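Local coordinates for protein phosphoserine aminotransferase (Bacillus circulans, PDB 2C0R) that catalyses the reversible, pyridoxal-phosphate-dependent transamination of 3-phosphohydroxypyruvate to phosphoserine in serine biosynthesis, and the matching step from 3-hydroxy-2-oxo-4-phosphonooxybutanoate to phosphohydroxythreonine in pyridoxine biosynthesis, at residues Y6-G11 / E320-L325; A144-T149 / A161-G166; G284-C289 / H356-R361. The protein carries 1 engineered substitution. One frame throughout, in Å; residues are numbered along the deposited sequence.

Contact 1. Residues Y6-G11 / E320-L325; sequences YNFNAG and EGFVGL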
ATOM      1  N   TYR A   6     -19.045 -16.396  -9.547  1.00 13.93           N
ATOM      2  CA  TYR A   6     -18.607 -16.086 -10.894  1.00 13.29           C
ATOM      3  C   TYR A   6     -18.186 -14.622 -10.884  1.00 14.10           C
ATOM      4  O   TYR A   6     -19.001 -13.719 -11.108  1.00 14.21           O
ATOM      5  CB  TYR A   6     -19.754 -16.273 -11.865  1.00 15.41           C
ATOM      6  CG  TYR A   6     -20.223 -17.706 -11.972  1.00 16.34           C
ATOM      7  CD1 TYR A   6     -21.605 -17.934 -11.975  1.00 16.82           C
ATOM      8  CD2 TYR A   6     -19.343 -18.769 -12.095  1.00 17.24           C
ATOM      9  CE1 TYR A   6     -22.119 -19.213 -12.078  1.00 19.75           C
ATOM     10  CE2 TYR A   6     -19.857 -20.052 -12.196  1.00 20.77           C
ATOM     11  CZ  TYR A   6     -21.223 -20.258 -12.182  1.00 22.18           C
ATOM     12  OH  TYR A   6     -21.721 -21.550 -12.297  1.00 28.10           O
ATOM     13  N   ASN A   7     -16.912 -14.427 -10.583  1.00 12.76           N
ATOM     14  CA  ASN A   7     -16.393 -13.098 -10.260  1.00 11.81           C
ATOM     15  C   ASN A   7     -15.825 -12.394 -11.471  1.00 11.96           C
ATOM     16  O   ASN A   7     -14.755 -12.808 -11.919  1.00 13.17           O
ATOM     17  CB  ASN A   7     -15.307 -13.263  -9.205  1.00 13.10           C
ATOM     18  CG  ASN A   7     -14.823 -11.917  -8.678  1.00 12.20           C
ATOM     19  OD1 ASN A   7     -15.354 -10.891  -9.100  1.00 13.24           O
ATOM     20  ND2 ASN A   7     -13.818 -11.991  -7.801  1.00 13.19           N
ATOM     21  N   PHE A   8     -16.558 -11.387 -11.953  1.00 11.49           N
ATOM     22  CA  PHE A   8     -16.127 -10.562 -13.070  1.00 12.33           C
ATOM     23  C   PHE A   8     -15.757  -9.149 -12.625  1.00 12.01           C
ATOM     24  O   PHE A   8     -15.732  -8.235 -13.431  1.00 13.33           O
ATOM     25  CB  PHE A   8     -17.235 -10.507 -14.136  1.00 11.55           C
ATOM     26  CG  PHE A   8     -17.319 -11.834 -14.894  1.00 11.91           C
ATOM     27  CD1 PHE A   8     -18.215 -12.774 -14.434  1.00 14.01           C
ATOM     28  CD2 PHE A   8     -16.548 -12.094 -16.002  1.00 14.04           C
ATOM     29  CE1 PHE A   8     -18.332 -13.990 -15.091  1.00 13.07           C
ATOM     30  CE2 PHE A   8     -16.642 -13.311 -16.671  1.00 12.37           C
ATOM     31  CZ  PHE A   8     -17.556 -14.264 -16.212  1.00 14.24           C
ATOM     32  N   ASN A   9     -15.388  -8.982 -11.365  1.00 11.83           N
ATOM     33  CA  ASN A   9     -14.960  -7.712 -10.860  1.00 12.52           C
ATOM     34  C   ASN A   9     -13.747  -7.195 -11.655  1.00 12.86           C
ATOM     35  O   ASN A   9     -12.880  -7.959 -12.099  1.00 12.41           O
ATOM     36  CB  ASN A   9     -14.496  -7.845  -9.406  1.00 13.68           C
ATOM     37  CG  ASN A   9     -15.621  -7.765  -8.412  1.00 14.35           C
ATOM     38  OD1 ASN A   9     -15.557  -8.367  -7.334  1.00 15.62           O
ATOM     39  ND2 ASN A   9     -16.644  -7.006  -8.729  1.00 16.99           N
ATOM     40  N   ALA A  10     -13.710  -5.874 -11.770  1.00 13.79           N
ATOM     41  CA  ALA A  10     -12.762  -5.163 -12.622  1.00 14.83           C
ATOM     42  C   ALA A  10     -11.520  -4.759 -11.858  1.00 15.42           C
ATOM     43  O   ALA A  10     -10.596  -4.276 -12.488  1.00 14.09           O
ATOM     44  CB  ALA A  10     -13.432  -3.917 -13.224  1.00 17.42           C
ATOM     45  N   GLY A  11     -11.431  -4.933 -10.534  1.00 14.84           N
ATOM     46  CA  GLY A  11     -10.235  -4.373  -9.854  1.00 19.24           C
ATOM     47  C   GLY A  11     -10.619  -3.900  -8.458  1.00 17.15           C
ATOM     48  O   GLY A  11     -11.369  -2.905  -8.474  1.00 21.52           O
ATOM     49  N   GLU A 320     -27.977 -15.000  -9.976  1.00 20.00           N
ATOM     50  CA  GLU A 320     -27.391 -16.269 -10.435  1.00 19.81           C
ATOM     51  C   GLU A 320     -25.907 -16.379 -10.085  1.00 19.48           C
ATOM     52  O   GLU A 320     -25.234 -17.264 -10.637  1.00 23.02           O
ATOM     53  CB  GLU A 320     -27.542 -16.439 -11.952  1.00 23.52           C
ATOM     54  CG  GLU A 320     -28.978 -16.260 -12.453  1.00 33.44           C
ATOM     55  CD  GLU A 320     -29.864 -17.301 -11.792  1.00 38.39           C
ATOM     56  OE1 GLU A 320     -31.090 -17.053 -11.648  1.00 46.09           O
ATOM     57  OE2 GLU A 320     -29.281 -18.345 -11.433  1.00 34.60           O
ATOM     58  N   GLY A 321     -25.378 -15.535  -9.201  1.00 18.31           N
ATOM     59  CA  GLY A 321     -24.016 -15.735  -8.695  1.00 18.16           C
ATOM     60  C   GLY A 321     -22.937 -14.934  -9.383  1.00 17.53           C
ATOM     61  O   GLY A 321     -21.751 -15.056  -9.084  1.00 20.46           O
ATOM     62  N   PHE A 322     -23.306 -14.073 -10.329  1.00 15.38           N
ATOM     63  CA  PHE A 322     -22.362 -13.203 -10.973  1.00 14.05           C
ATOM     64  C   PHE A 322     -22.116 -11.933 -10.166  1.00 14.33           C
ATOM     65  O   PHE A 322     -23.027 -11.343  -9.600  1.00 18.12           O
ATOM     66  CB  PHE A 322     -22.888 -12.782 -12.380  1.00 13.67           C
ATOM     67  CG  PHE A 322     -22.993 -14.005 -13.269  1.00 14.43           C
ATOM     68  CD1 PHE A 322     -24.204 -14.689 -13.368  1.00 14.95           C
ATOM     69  CD2 PHE A 322     -21.890 -14.436 -13.983  1.00 14.22           C
ATOM     70  CE1 PHE A 322     -24.296 -15.807 -14.176  1.00 14.75           C
ATOM     71  CE2 PHE A 322     -22.002 -15.581 -14.786  1.00 15.93           C
ATOM     72  CZ  PHE A 322     -23.204 -16.261 -14.868  1.00 16.29           C
ATOM     73  N   VAL A 323     -20.840 -11.555 -10.179  1.00 13.09           N
ATOM     74  CA  VAL A 323     -20.412 -10.358  -9.474  1.00 13.00           C
ATOM     75  C   VAL A 323     -19.685  -9.435 -10.426  1.00 12.34           C
ATOM     76  O   VAL A 323     -18.795  -9.894 -11.183  1.00 13.57           O
ATOM     77  CB  VAL A 323     -19.478 -10.784  -8.303  1.00 18.27           C
ATOM     78  CG1 VAL A 323     -18.903  -9.575  -7.608  1.00 20.49           C
ATOM     79  CG2 VAL A 323     -20.293 -11.701  -7.382  1.00 19.18           C
ATOM     80  N   GLY A 324     -20.031  -8.153 -10.401  1.00 13.37           N
ATOM     81  CA  GLY A 324     -19.196  -7.119 -11.054  1.00 15.45           C
ATOM     82  C   GLY A 324     -19.478  -6.826 -12.499  1.00 13.80           C
ATOM     83  O   GLY A 324     -18.683  -6.097 -13.126  1.00 15.62           O
ATOM     84  N   LEU A 325     -20.570  -7.297 -13.097  1.00 12.64           N
ATOM     85  CA  LEU A 325     -20.793  -7.103 -14.534  1.00 14.61           C
ATOM     86  C   LEU A 325     -21.306  -5.716 -14.881  1.00 15.04           C
ATOM     87  O   LEU A 325     -21.266  -5.342 -16.057  1.00 16.54           O
ATOM     88  CB  LEU A 325     -21.805  -8.146 -15.067  1.00 13.90           C
ATOM     89  CG  LEU A 325     -21.288  -9.573 -15.057  1.00 13.37           C
ATOM     90  CD1 LEU A 325     -22.380 -10.571 -15.333  1.00 13.16           C
ATOM     91  CD2 LEU A 325     -20.145  -9.745 -16.058  1.00 14.58           C
TER

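Contact 2. Residues A144-T149 / A161-G166; sequences AYLHLT and AFPDTG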
ATOM      1  N   ALA A 144       9.604  14.227 -23.472  1.00 19.23           N
ATOM      2  CA  ALA A 144      10.332  13.601 -22.392  1.00 17.79           C
ATOM      3  C   ALA A 144      10.121  12.104 -22.424  1.00 17.07           C
ATOM      4  O   ALA A 144      10.908  11.288 -21.991  1.00 18.66           O
ATOM      5  CB  ALA A 144       9.862  14.166 -21.050  1.00 17.40           C
ATOM      6  N   TYR A 145       8.921  11.768 -22.922  1.00 16.27           N
ATOM      7  CA  TYR A 145       8.497  10.367 -22.926  1.00 16.75           C
ATOM      8  C   TYR A 145       7.204  10.308 -23.743  1.00 15.59           C
ATOM      9  O   TYR A 145       6.626  11.348 -24.017  1.00 17.57           O
ATOM     10  CB  TYR A 145       8.224   9.756 -21.566  1.00 18.44           C
ATOM     11  CG  TYR A 145       7.244  10.420 -20.643  1.00 17.82           C
ATOM     12  CD1 TYR A 145       5.866  10.212 -20.738  1.00 15.58           C
ATOM     13  CD2 TYR A 145       7.694  11.281 -19.643  1.00 16.86           C
ATOM     14  CE1 TYR A 145       4.995  10.859 -19.869  1.00 16.47           C
ATOM     15  CE2 TYR A 145       6.828  11.908 -18.759  1.00 17.95           C
ATOM     16  CZ  TYR A 145       5.475  11.691 -18.870  1.00 14.51           C
ATOM     17  OH  TYR A 145       4.570  12.288 -18.013  1.00 15.48           O
ATOM     18  N   LEU A 146       6.824   9.086 -24.096  1.00 14.74           N
ATOM     19  CA  LEU A 146       5.510   8.846 -24.668  1.00 15.97           C
ATOM     20  C   LEU A 146       4.797   7.872 -23.727  1.00 15.33           C
ATOM     21  O   LEU A 146       5.373   6.797 -23.516  1.00 16.69           O
ATOM     22  CB  LEU A 146       5.560   8.261 -26.081  1.00 19.08           C
ATOM     23  CG  LEU A 146       4.171   7.852 -26.619  1.00 21.07           C
ATOM     24  CD1 LEU A 146       3.356   9.074 -26.994  1.00 21.19           C
ATOM     25  CD2 LEU A 146       4.315   6.905 -27.790  1.00 23.74           C
ATOM     26  N   HIS A 147       3.631   8.225 -23.212  1.00 14.04           N
ATOM     27  CA  HIS A 147       2.872   7.358 -22.317  1.00 13.68           C
ATOM     28  C   HIS A 147       1.644   6.813 -23.066  1.00 13.18           C
ATOM     29  O   HIS A 147       0.937   7.568 -23.698  1.00 14.52           O
ATOM     30  CB  HIS A 147       2.435   8.198 -21.138  1.00 14.59           C
ATOM     31  CG  HIS A 147       1.646   7.446 -20.117  1.00 12.98           C
ATOM     32  ND1 HIS A 147       0.314   7.092 -20.293  1.00 14.07           N
ATOM     33  CD2 HIS A 147       1.995   7.009 -18.892  1.00 14.59           C
ATOM     34  CE1 HIS A 147      -0.077   6.434 -19.193  1.00 11.91           C
ATOM     35  NE2 HIS A 147       0.924   6.367 -18.322  1.00 12.95           N
ATOM     36  N   LEU A 148       1.476   5.508 -22.982  1.00 13.25           N
ATOM     37  CA  LEU A 148       0.240   4.900 -23.459  1.00 13.06           C
ATOM     38  C   LEU A 148      -0.324   4.019 -22.362  1.00 12.76           C
ATOM     39  O   LEU A 148       0.375   3.636 -21.411  1.00 12.57           O
ATOM     40  CB  LEU A 148       0.475   4.142 -24.762  1.00 14.80           C
ATOM     41  CG  LEU A 148       1.485   3.003 -24.815  1.00 18.19           C
ATOM     42  CD1 LEU A 148       0.990   1.686 -24.246  1.00 17.93           C
ATOM     43  CD2 LEU A 148       1.899   2.715 -26.269  1.00 18.62           C
ATOM     44  N   THR A 149      -1.569   3.697 -22.559  1.00 11.80           N
ATOM     45  CA  THR A 149      -2.332   2.784 -21.719  1.00 11.60           C
ATOM     46  C   THR A 149      -2.557   1.533 -22.536  1.00 12.23           C
ATOM     47  O   THR A 149      -3.258   1.608 -23.563  1.00 13.50           O
ATOM     48  CB  THR A 149      -3.659   3.469 -21.339  1.00 12.20           C
ATOM     49  OG1 THR A 149      -3.330   4.785 -20.865  1.00 12.98           O
ATOM     50  CG2 THR A 149      -4.385   2.729 -20.245  1.00 12.89           C
ATOM     51  N   ALA A 161      -0.185  -4.084 -30.117  1.00 16.25           N
ATOM     52  CA  ALA A 161       1.219  -3.848 -30.397  1.00 18.01           C
ATOM     53  C   ALA A 161       1.528  -2.404 -30.012  1.00 15.65           C
ATOM     54  O   ALA A 161       0.624  -1.572 -29.943  1.00 17.30           O
ATOM     55  CB  ALA A 161       1.551  -4.045 -31.872  1.00 18.98           C
ATOM     56  N   PHE A 162       2.791  -2.141 -29.777  1.00 15.16           N
ATOM     57  CA  PHE A 162       3.292  -0.875 -29.259  1.00 16.86           C
ATOM     58  C   PHE A 162       4.266  -0.255 -30.264  1.00 18.40           C
ATOM     59  O   PHE A 162       4.948  -0.953 -31.023  1.00 19.73           O
ATOM     60  CB  PHE A 162       3.992  -1.123 -27.928  1.00 15.71           C
ATOM     61  CG  PHE A 162       3.068  -1.870 -26.963  1.00 16.35           C
ATOM     62  CD1 PHE A 162       3.375  -3.169 -26.595  1.00 18.69           C
ATOM     63  CD2 PHE A 162       1.947  -1.239 -26.459  1.00 16.61           C
ATOM     64  CE1 PHE A 162       2.566  -3.855 -25.702  1.00 17.51           C
ATOM     65  CE2 PHE A 162       1.126  -1.971 -25.600  1.00 16.81           C
ATOM     66  CZ  PHE A 162       1.401  -3.281 -25.231  1.00 17.60           C
ATOM     67  N   PRO A 163       4.294   1.068 -30.219  1.00 20.27           N
ATOM     68  CA  PRO A 163       5.096   1.828 -31.190  1.00 20.29           C
ATOM     69  C   PRO A 163       6.563   1.800 -30.797  1.00 18.77           C
ATOM     70  O   PRO A 163       6.945   1.590 -29.643  1.00 20.05           O
ATOM     71  CB  PRO A 163       4.563   3.247 -31.014  1.00 23.12           C
ATOM     72  CG  PRO A 163       4.295   3.285 -29.529  1.00 23.71           C
ATOM     73  CD  PRO A 163       3.601   1.951 -29.246  1.00 19.16           C
ATOM     74  N   ASP A 164       7.397   2.035 -31.796  1.00 23.37           N
ATOM     75  CA  ASP A 164       8.830   2.166 -31.541  1.00 20.97           C
ATOM     76  C   ASP A 164       9.111   3.660 -31.458  1.00 22.04           C
ATOM     77  O   ASP A 164       8.852   4.372 -32.426  1.00 28.44           O
ATOM     78  CB  ASP A 164       9.648   1.452 -32.604  1.00 25.65           C
ATOM     79  CG  ASP A 164       9.503  -0.056 -32.657  1.00 34.49           C
ATOM     80  OD1 ASP A 164       9.489  -0.738 -31.592  1.00 49.62           O
ATOM     81  OD2 ASP A 164       9.415  -0.622 -33.783  1.00 56.78           O
ATOM     82  N   THR A 165       9.597   4.121 -30.335  1.00 23.22           N
ATOM     83  CA  THR A 165       9.701   5.567 -30.105  1.00 22.50           C
ATOM     84  C   THR A 165      11.128   6.045 -30.193  1.00 20.93           C
ATOM     85  O   THR A 165      11.393   7.194 -29.852  1.00 22.42           O
ATOM     86  CB  THR A 165       9.079   5.894 -28.733  1.00 22.18           C
ATOM     87  OG1 THR A 165       9.696   5.101 -27.713  1.00 21.70           O
ATOM     88  CG2 THR A 165       7.598   5.488 -28.755  1.00 24.48           C
ATOM     89  N   GLY A 166      12.021   5.187 -30.640  1.00 23.79           N
ATOM     90  CA  GLY A 166      13.430   5.594 -30.813  1.00 26.01           C
ATOM     91  C   GLY A 166      14.017   6.011 -29.474  1.00 22.64           C
ATOM     92  O   GLY A 166      13.887   5.310 -28.468  1.00 21.66           O
TER

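Contact 3. Residues G284-C289 / H356-R361; sequences GFYRGC and HFKRSR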
ATOM      1  N   GLY A 284     -28.309  -8.745 -32.340  1.00 14.48           N
ATOM      2  CA  GLY A 284     -28.313  -7.315 -32.030  1.00 15.55           C
ATOM      3  C   GLY A 284     -28.727  -7.060 -30.600  1.00 15.39           C
ATOM      4  O   GLY A 284     -28.806  -5.904 -30.159  1.00 16.27           O
ATOM      5  N   PHE A 285     -28.993  -8.127 -29.835  1.00 14.20           N
ATOM      6  CA  PHE A 285     -29.448  -7.893 -28.454  1.00 14.97           C
ATOM      7  C   PHE A 285     -28.337  -7.387 -27.539  1.00 16.03           C
ATOM      8  O   PHE A 285     -28.588  -6.606 -26.626  1.00 16.62           O
ATOM      9  CB  PHE A 285     -30.000  -9.193 -27.885  1.00 15.12           C
ATOM     10  CG  PHE A 285     -30.637  -9.055 -26.510  1.00 16.17           C
ATOM     11  CD1 PHE A 285     -31.956  -8.660 -26.332  1.00 20.50           C
ATOM     12  CD2 PHE A 285     -29.887  -9.309 -25.363  1.00 14.42           C
ATOM     13  CE1 PHE A 285     -32.530  -8.517 -25.075  1.00 18.07           C
ATOM     14  CE2 PHE A 285     -30.472  -9.189 -24.120  1.00 16.31           C
ATOM     15  CZ  PHE A 285     -31.781  -8.811 -23.936  1.00 17.85           C
ATOM     16  N   TYR A 286     -27.125  -7.860 -27.782  1.00 14.84           N
ATOM     17  CA  TYR A 286     -25.915  -7.405 -27.143  1.00 14.03           C
ATOM     18  C   TYR A 286     -25.059  -6.685 -28.196  1.00 13.85           C
ATOM     19  O   TYR A 286     -24.947  -7.197 -29.303  1.00 16.73           O
ATOM     20  CB  TYR A 286     -25.056  -8.525 -26.535  1.00 15.92           C
ATOM     21  CG  TYR A 286     -25.819  -9.285 -25.448  1.00 16.35           C
ATOM     22  CD1 TYR A 286     -26.130 -10.623 -25.661  1.00 16.10           C
ATOM     23  CD2 TYR A 286     -26.219  -8.666 -24.268  1.00 17.54           C
ATOM     24  CE1 TYR A 286     -26.818 -11.338 -24.703  1.00 15.53           C
ATOM     25  CE2 TYR A 286     -26.928  -9.383 -23.317  1.00 16.31           C
ATOM     26  CZ  TYR A 286     -27.220 -10.722 -23.557  1.00 15.50           C
ATOM     27  OH  TYR A 286     -27.921 -11.473 -22.645  1.00 16.25           O
ATOM     28  N   ARG A 287     -24.465  -5.554 -27.901  1.00 13.46           N
ATOM     29  CA  ARG A 287     -23.592  -4.867 -28.827  1.00 17.23           C
ATOM     30  C   ARG A 287     -22.278  -4.516 -28.113  1.00 15.88           C
ATOM     31  O   ARG A 287     -22.316  -4.068 -26.949  1.00 18.11           O
ATOM     32  CB  ARG A 287     -24.141  -3.539 -29.298  1.00 21.65           C
ATOM     33  CG  ARG A 287     -25.405  -3.497 -30.097  1.00 30.56           C
ATOM     34  CD  ARG A 287     -26.112  -2.165 -30.211  1.00 36.09           C
ATOM     35  NE  ARG A 287     -25.688  -1.013 -29.430  1.00 38.50           N
ATOM     36  CZ  ARG A 287     -26.371  -0.449 -28.433  1.00 36.36           C
ATOM     37  NH1 ARG A 287     -27.542  -0.922 -28.018  1.00 55.75           N
ATOM     38  NH2 ARG A 287     -25.853   0.604 -27.819  1.00 44.88           N
ATOM     39  N   GLY A 288     -21.177  -4.673 -28.802  1.00 18.36           N
ATOM     40  CA  GLY A 288     -19.913  -4.278 -28.159  1.00 20.18           C
ATOM     41  C   GLY A 288     -19.756  -2.764 -28.051  1.00 21.70           C
ATOM     42  O   GLY A 288     -20.501  -2.015 -28.696  1.00 32.97           O
ATOM     43  N   CYS A 289     -18.806  -2.233 -27.282  1.00 23.62           N
ATOM     44  CA  CYS A 289     -18.613  -0.804 -27.006  1.00 28.12           C
ATOM     45  C   CYS A 289     -17.359  -0.129 -27.548  1.00 27.68           C
ATOM     46  O   CYS A 289     -17.061   1.110 -27.323  1.00 23.83           O
ATOM     47  CB  CYS A 289     -18.575  -0.584 -25.476  1.00 23.19           C
ATOM     48  SG  CYS A 289     -20.272  -0.723 -24.876  1.00 26.32           S
ATOM     49  N   HIS A 356     -29.813 -17.107 -21.963  1.00 16.77           N
ATOM     50  CA  HIS A 356     -31.099 -17.083 -21.277  1.00 17.70           C
ATOM     51  C   HIS A 356     -31.720 -15.683 -21.245  1.00 17.91           C
ATOM     52  O   HIS A 356     -32.931 -15.509 -21.507  1.00 17.69           O
ATOM     53  CB  HIS A 356     -31.012 -17.568 -19.819  1.00 17.60           C
ATOM     54  CG  HIS A 356     -32.264 -17.308 -19.020  1.00 26.83           C
ATOM     55  ND1 HIS A 356     -33.466 -17.961 -19.247  1.00 30.24           N
ATOM     56  CD2 HIS A 356     -32.528 -16.467 -17.990  1.00 28.71           C
ATOM     57  CE1 HIS A 356     -34.408 -17.553 -18.427  1.00 29.42           C
ATOM     58  NE2 HIS A 356     -33.852 -16.638 -17.639  1.00 30.01           N
ATOM     59  N   PHE A 357     -30.926 -14.686 -20.893  1.00 16.84           N
ATOM     60  CA  PHE A 357     -31.518 -13.346 -20.767  1.00 15.27           C
ATOM     61  C   PHE A 357     -31.967 -12.830 -22.114  1.00 15.65           C
ATOM     62  O   PHE A 357     -33.023 -12.222 -22.243  1.00 17.38           O
ATOM     63  CB  PHE A 357     -30.476 -12.438 -20.084  1.00 16.47           C
ATOM     64  CG  PHE A 357     -31.076 -11.131 -19.617  1.00 17.59           C
ATOM     65  CD1 PHE A 357     -31.589 -11.014 -18.344  1.00 16.83           C
ATOM     66  CD2 PHE A 357     -31.122 -10.050 -20.491  1.00 15.61           C
ATOM     67  CE1 PHE A 357     -32.104  -9.794 -17.949  1.00 18.86           C
ATOM     68  CE2 PHE A 357     -31.639  -8.836 -20.087  1.00 17.55           C
ATOM     69  CZ  PHE A 357     -32.179  -8.726 -18.817  1.00 16.55           C
ATOM     70  N   LYS A 358     -31.174 -13.101 -23.141  1.00 15.42           N
ATOM     71  CA  LYS A 358     -31.592 -12.731 -24.507  1.00 15.13           C
ATOM     72  C   LYS A 358     -32.873 -13.349 -24.976  1.00 16.61           C
ATOM     73  O   LYS A 358     -33.751 -12.714 -25.560  1.00 20.08           O
ATOM     74  CB  LYS A 358     -30.412 -13.164 -25.408  1.00 17.73           C
ATOM     75  CG  LYS A 358     -30.700 -12.999 -26.908  1.00 17.48           C
ATOM     76  CD  LYS A 358     -29.450 -13.464 -27.656  1.00 16.90           C
ATOM     77  CE  LYS A 358     -29.296 -14.975 -27.676  1.00 16.90           C
ATOM     78  NZ  LYS A 358     -28.047 -15.345 -28.406  1.00 18.32           N
ATOM     79  N   ARG A 359     -32.953 -14.671 -24.726  1.00 16.84           N
ATOM     80  CA  ARG A 359     -34.156 -15.394 -25.099  1.00 20.89           C
ATOM     81  C   ARG A 359     -35.402 -14.911 -24.364  1.00 21.70           C
ATOM     82  O   ARG A 359     -36.483 -14.968 -24.980  1.00 26.39           O
ATOM     83  CB  ARG A 359     -33.966 -16.910 -24.838  1.00 25.03           C
ATOM     84  CG  ARG A 359     -32.997 -17.610 -25.765  1.00 30.62           C
ATOM     85  CD  ARG A 359     -33.028 -19.114 -25.623  1.00 41.41           C
ATOM     86  NE  ARG A 359     -32.343 -19.653 -24.455  1.00 52.05           N
ATOM     87  CZ  ARG A 359     -31.468 -20.649 -24.497  1.00 56.16           C
ATOM     88  NH1 ARG A 359     -31.171 -21.216 -25.662  1.00 55.52           N
ATOM     89  NH2 ARG A 359     -30.908 -21.063 -23.370  1.00 67.00           N
ATOM     90  N   SER A 360     -35.306 -14.540 -23.094  1.00 19.19           N
ATOM     91  CA  SER A 360     -36.467 -14.136 -22.303  1.00 19.91           C
ATOM     92  C   SER A 360     -36.761 -12.649 -22.416  1.00 22.10           C
ATOM     93  O   SER A 360     -37.900 -12.186 -22.238  1.00 26.21           O
ATOM     94  CB  SER A 360     -36.240 -14.593 -20.844  1.00 19.67           C
ATOM     95  OG  SER A 360     -35.034 -14.051 -20.326  1.00 18.29           O
ATOM     96  N   ARG A 361     -35.768 -11.829 -22.755  1.00 18.46           N
ATOM     97  CA  ARG A 361     -36.026 -10.381 -22.723  1.00 20.29           C
ATOM     98  C   ARG A 361     -35.979  -9.761 -24.112  1.00 23.02           C
ATOM     99  O   ARG A 361     -36.219  -8.565 -24.300  1.00 30.59           O
ATOM    100  CB  ARG A 361     -35.042  -9.628 -21.811  1.00 18.61           C
ATOM    101  CG  ARG A 361     -35.547  -9.550 -20.368  1.00 20.73           C
ATOM    102  CD  ARG A 361     -35.290 -10.898 -19.660  1.00 23.06           C
ATOM    103  NE  ARG A 361     -35.314 -10.698 -18.224  1.00 20.66           N
ATOM    104  CZ  ARG A 361     -35.123 -11.655 -17.315  1.00 20.71           C
ATOM    105  NH1 ARG A 361     -34.899 -12.907 -17.720  1.00 22.28           N
ATOM    106  NH2 ARG A 361     -35.171 -11.282 -16.044  1.00 23.74           N
TER

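Contact 1. Residues Y6-G11 / E320-L325
A two-stranded parallel sheet joins Y6 and N7, near the start of the chain, to F322 and V323, in the small domain. Its backbone bonds alternate between the strands, as in any parallel pair. Y6 N gives to G321 O (3.1 Å), and Y6 O accepts from V323 N (3.0 Å). V323 O in turn takes F8 N at 2.8 Å, carrying the ladder one residue beyond the strand. On one face the aromatic rings gather. With CG anti to the carbonyl carbon (chi1 -64°), F322 turns one ring face to Y6, whose CD1 stands over its rim, 3.7 Å from F322 CE2, the two planes inclined at 34°. F8 CE1 meets the edge of the same ring, 3.8 Å from F322 CD2, and L325 CD2 fits against F8 CB (3.6 Å). F322, F8 and L325 are buried; Y6 is partly exposed, and a tyrosine with its polar OH suits that rim. On the other face V323 CG1 crosses the N9 side chain. Asparagine suits position 7 because OD1 accepts from N9 N (3.0 Å) in an Asx turn, while ND2 bonds E39 O of the second subunit. G321, at positive phi, closes helix 307-319 as C-prime of a Schellman motif. F322 and L325 pack on helix 307-319, Y6 and F8 on helix 344-361, and F8 and L325 on strand 334-337; M35 of the second subunit covers N7 and V323.

Contact 2. Residues A144-T149 / A161-G166
The central mixed sheet of the large, cofactor-binding domain supplies strand 143-149, and the loop 161-166, which leads toward neighbouring strand 170-173, folds back over one face of it. L146 and L148, two residues apart and therefore on the same face of the strand, both point toward the loop and make the whole contact through their methyl groups. L148 has CG between the backbone N and the carbonyl carbon (chi1 59°), a setting that turns both methyls to the loop. The CD2 methyl of L148 comes end-on to P163 CD, at 3.5 Å, with F162 close by. Its CD1 lies 3.8 Å from F162 CD2, the leucine crossing the phenylalanine side chain at about a right angle. L146 uses one branch: its CD2 touches T165 CG2 at 3.7 Å and stands 4.0 Å from P163 CG. The P163 ring thus touches both leucines, which approach it from neighbouring directions. Branched leucines suit a strand face that must fill an uneven surface, and the rigid proline offers them carbon without a backbone N-H to bury. T165 plays two parts, turning CG2 to L146 while its OG1 bonds V168 O further along the loop. With the CA atoms of L146 and T165 7.6 Å apart, the join is side-chain packing rather than strand pairing. F162 is backed by the ring of F188, edge-to-face. L146 and L148 also join the loop to V98 of strand 94-99 and L170 of strand 170-173, and T165 touches L170 too. Helix 102-114 packs against Y145, H147 and T149, and T149, the end of the strand, touches the pyridoxal phosphate.

Contact 3. Residues G284-C289 / H356-R361
F285 lays its ring against the last turns of helix 344-361. Its CG is anti to the backbone N (chi1 -174°), which carries the ring out to the helix backbone. K358 CA stands over one face, 3.9 Å from the ring centroid and 17° off the normal, a CH-pi contact. The rim of the ring is met near its plane: F357 CD2 is 3.7 Å from F285 CZ, and R361 O is 3.8 Å from F285 CE1. A flat aromatic suits this place because one face can lie on the helix backbone while its edge meets the F357 ring and the backbone carbonyl O of R361, one turn on. Next, Y286 receives F285 CD2 over the centre of its own ring, and reaches past it to the helix with its hydroxyl, 3.7 Å from F357 CB; that OH is hydrogen-bonded to M354 O, one turn earlier. K358 contributes its aliphatic part, CG lying 4.0 Å from F285 CG, and takes its amine away to a salt bridge with E355. R361 is bent at chi2, so that its CD lies over the centre of the F357 ring, while its NH1 donates to S360 OG at 2.8 Å. From R287 the chain turns away from helix 344-361, and R287 pairs with R303 of strand 299-303. Two aromatics of the loop leading into edge strand 287-288 thus pack on the end of the C-terminal helix of the alpha/beta small domain.

Contacts 1 and 3 share the small domain and helix 344-361: the ring face of contact 1 rests on its earlier part, and contact 3 uses its last turns. Their centres are about 18 Å apart, and their segments alternate along the chain, 6-11, 284-289, 320-325, 356-361, so the N-terminal strand and the C-terminal part are woven into one domain. Contact 2 lies in the large domain, its centre about 33 Å from that of contact 1 and about 37 Å from that of contact 3, and both its segments fall within the long span separating 6-11 from 320-325. The chain thus begins in the small domain, builds the cofactor-binding sheet, and returns.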